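Local coordinates for protein (superoxide dismutase) (Aquifex pyrophilus, PDB 1COJ), which uses one bound iron ion per subunit to convert toxic superoxide radicals into hydrogen peroxide and molecular oxygen, at residues 94-98 and 99-103. Sequence-based numbering, arbitrary orientation.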
ATOM      1  N   GLY A  94      31.078 -20.143  10.095  1.00 24.07           N
ATOM      2  CA  GLY A  94      31.365 -19.314  11.250  1.00 22.31           C
ATOM      3  C   GLY A  94      30.292 -19.364  12.314  1.00 22.36           C
ATOM      4  O   GLY A  94      29.480 -20.293  12.351  1.00 22.45           O
ATOM      5  N   GLU A  95      30.296 -18.352  13.175  1.00 24.18           N
ATOM      6  CA  GLU A  95      29.342 -18.222  14.273  1.00 26.02           C
ATOM      7  C   GLU A  95      29.174 -16.744  14.588  1.00 23.88           C
ATOM      8  O   GLU A  95      30.034 -15.928  14.245  1.00 22.24           O
ATOM      9  CB  GLU A  95      29.876 -18.899  15.538  1.00 32.54           C
ATOM     10  CG  GLU A  95      29.675 -20.395  15.624  1.00 41.30           C
ATOM     11  CD  GLU A  95      30.151 -20.939  16.957  1.00 45.07           C
ATOM     12  OE1 GLU A  95      29.669 -20.435  17.996  1.00 46.24           O
ATOM     13  OE2 GLU A  95      31.014 -21.846  16.969  1.00 47.62           O
ATOM     14  N   PRO A  96      28.051 -16.369  15.214  1.00 23.15           N
ATOM     15  CA  PRO A  96      27.885 -14.949  15.534  1.00 23.05           C
ATOM     16  C   PRO A  96      28.967 -14.517  16.531  1.00 23.88           C
ATOM     17  O   PRO A  96      29.289 -15.252  17.467  1.00 24.24           O
ATOM     18  CB  PRO A  96      26.478 -14.892  16.139  1.00 23.58           C
ATOM     19  CG  PRO A  96      26.226 -16.298  16.614  1.00 23.42           C
ATOM     20  CD  PRO A  96      26.836 -17.135  15.539  1.00 20.95           C
ATOM     21  N   SER A  97      29.556 -13.353  16.297  1.00 22.72           N
ATOM     22  CA  SER A  97      30.606 -12.835  17.159  1.00 22.31           C
ATOM     23  C   SER A  97      30.107 -12.556  18.571  1.00 24.10           C
ATOM     24  O   SER A  97      28.901 -12.415  18.805  1.00 24.99           O
ATOM     25  CB  SER A  97      31.189 -11.559  16.554  1.00 21.34           C
ATOM     26  OG  SER A  97      30.204 -10.547  16.434  1.00 19.29           O
ATOM     27  N   GLU A  98      31.041 -12.457  19.513  1.00 24.14           N
ATOM     28  CA  GLU A  98      30.681 -12.180  20.898  1.00 24.52           C
ATOM     29  C   GLU A  98      30.012 -10.819  20.990  1.00 21.33           C
ATOM     30  O   GLU A  98      29.024 -10.658  21.703  1.00 20.22           O
ATOM     31  CB  GLU A  98      31.906 -12.239  21.813  1.00 27.63           C
ATOM     32  CG  GLU A  98      32.515 -13.636  21.938  1.00 36.51           C
ATOM     33  CD  GLU A  98      31.542 -14.674  22.499  1.00 41.71           C
ATOM     34  OE1 GLU A  98      31.316 -15.711  21.832  1.00 45.13           O
ATOM     35  OE2 GLU A  98      31.016 -14.464  23.615  1.00 44.97           O
ATOM     36  N   ALA A  99      30.530  -9.858  20.236  1.00 18.19           N
ATOM     37  CA  ALA A  99      29.971  -8.512  20.220  1.00 19.18           C
ATOM     38  C   ALA A  99      28.522  -8.553  19.738  1.00 18.75           C
ATOM     39  O   ALA A  99      27.649  -7.908  20.325  1.00 19.06           O
ATOM     40  CB  ALA A  99      30.800  -7.606  19.325  1.00 19.98           C
ATOM     41  N   LEU A 100      28.265  -9.328  18.686  1.00 18.28           N
ATOM     42  CA  LEU A 100      26.916  -9.452  18.146  1.00 18.66           C
ATOM     43  C   LEU A 100      25.989 -10.114  19.162  1.00 18.55           C
ATOM     44  O   LEU A 100      24.880  -9.630  19.408  1.00 17.50           O
ATOM     45  CB  LEU A 100      26.924 -10.244  16.834  1.00 18.16           C
ATOM     46  CG  LEU A 100      25.553 -10.514  16.205  1.00 19.65           C
ATOM     47  CD1 LEU A 100      24.820  -9.203  15.936  1.00 18.90           C
ATOM     48  CD2 LEU A 100      25.716 -11.313  14.921  1.00 20.10           C
ATOM     49  N   LYS A 101      26.459 -11.192  19.781  1.00 16.92           N
ATOM     50  CA  LYS A 101      25.662 -11.904  20.771  1.00 16.66           C
ATOM     51  C   LYS A 101      25.288 -11.017  21.951  1.00 15.96           C
ATOM     52  O   LYS A 101      24.159 -11.069  22.440  1.00 17.95           O
ATOM     53  CB  LYS A 101      26.405 -13.135  21.281  1.00 17.53           C
ATOM     54  CG  LYS A 101      26.569 -14.240  20.261  1.00 20.54           C
ATOM     55  CD  LYS A 101      27.421 -15.357  20.843  1.00 23.76           C
ATOM     56  CE  LYS A 101      27.684 -16.444  19.826  1.00 30.50           C
ATOM     57  NZ  LYS A 101      28.677 -17.431  20.332  1.00 34.56           N
ATOM     58  N   LYS A 102      26.222 -10.182  22.388  1.00 15.61           N
ATOM     59  CA  LYS A 102      25.977  -9.300  23.520  1.00 19.71           C
ATOM     60  C   LYS A 102      24.923  -8.241  23.214  1.00 17.99           C
ATOM     61  O   LYS A 102      24.057  -7.957  24.047  1.00 17.77           O
ATOM     62  CB  LYS A 102      27.281  -8.640  23.978  1.00 23.84           C
ATOM     63  CG  LYS A 102      27.186  -7.917  25.319  1.00 33.24           C
ATOM     64  CD  LYS A 102      26.722  -8.848  26.443  1.00 41.38           C
ATOM     65  CE  LYS A 102      27.694 -10.008  26.666  1.00 47.49           C
ATOM     66  NZ  LYS A 102      27.225 -10.954  27.726  1.00 51.25           N
ATOM     67  N   LYS A 103      25.001  -7.659  22.020  1.00 17.22           N
ATOM     68  CA  LYS A 103      24.049  -6.634  21.601  1.00 15.29           C
ATOM     69  C   LYS A 103      22.647  -7.240  21.495  1.00 15.55           C
ATOM     70  O   LYS A 103      21.665  -6.645  21.943  1.00 13.67           O
ATOM     71  CB  LYS A 103      24.467  -6.048  20.253  1.00 15.73           C
ATOM     72  CG  LYS A 103      23.715  -4.785  19.852  1.00 15.80           C
ATOM     73  CD  LYS A 103      24.568  -3.551  20.093  1.00 19.04           C
ATOM     74  CE  LYS A 103      23.852  -2.265  19.693  1.00 19.48           C
ATOM     75  NZ  LYS A 103      22.807  -1.865  20.667  1.00 20.20           N
TER
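Ser97 and Leu100 meet in a capping bond at the start of helix 98-107: Leu100 N donates to Ser97 OG at 3.2 Å with an N-H...O angle of 152°. A chi1 of 61° sets OG between the backbone N and the carbonyl carbon, from where it reaches forward to Leu100 N. From the same turn the helical bonds begin, Lys101 N to Ser97 O at 2.9 Å and Lys102 N to Glu98 O, also 2.9 Å. Lys101 runs extended back along the incoming chain, and its NZ comes between two carboxylates, forming a weakly hydrogen-bonded salt bridge to Glu98 OE1 at 3.5 Å and a long one to Glu95 OE1 at 3.9 Å. The bend in Glu98 at chi2 (-60°) turns its carboxylate toward this amine. Apolar contact comes from the lysine's methylene chain and Leu100: Lys101 CE sits 3.5 Å from Pro96 CG, crossing the ring at a slant, while Pro96 CB meets Leu100 CD2 at 3.9 Å. An alanine in place of Lys101 would probably leave both glutamates without this shared cation and take away the methylene contact with Pro96 CG. Pro96 and Leu100 also pack on helix 190-207, against Trp190 and Phe197 respectively. The motif is a serine N-cap, with the Glu95/Glu98/Lys101 salt-bridge network built round it, where the loop following helix 63-86 leads into helix 98-107 of an iron/manganese superoxide dismutase.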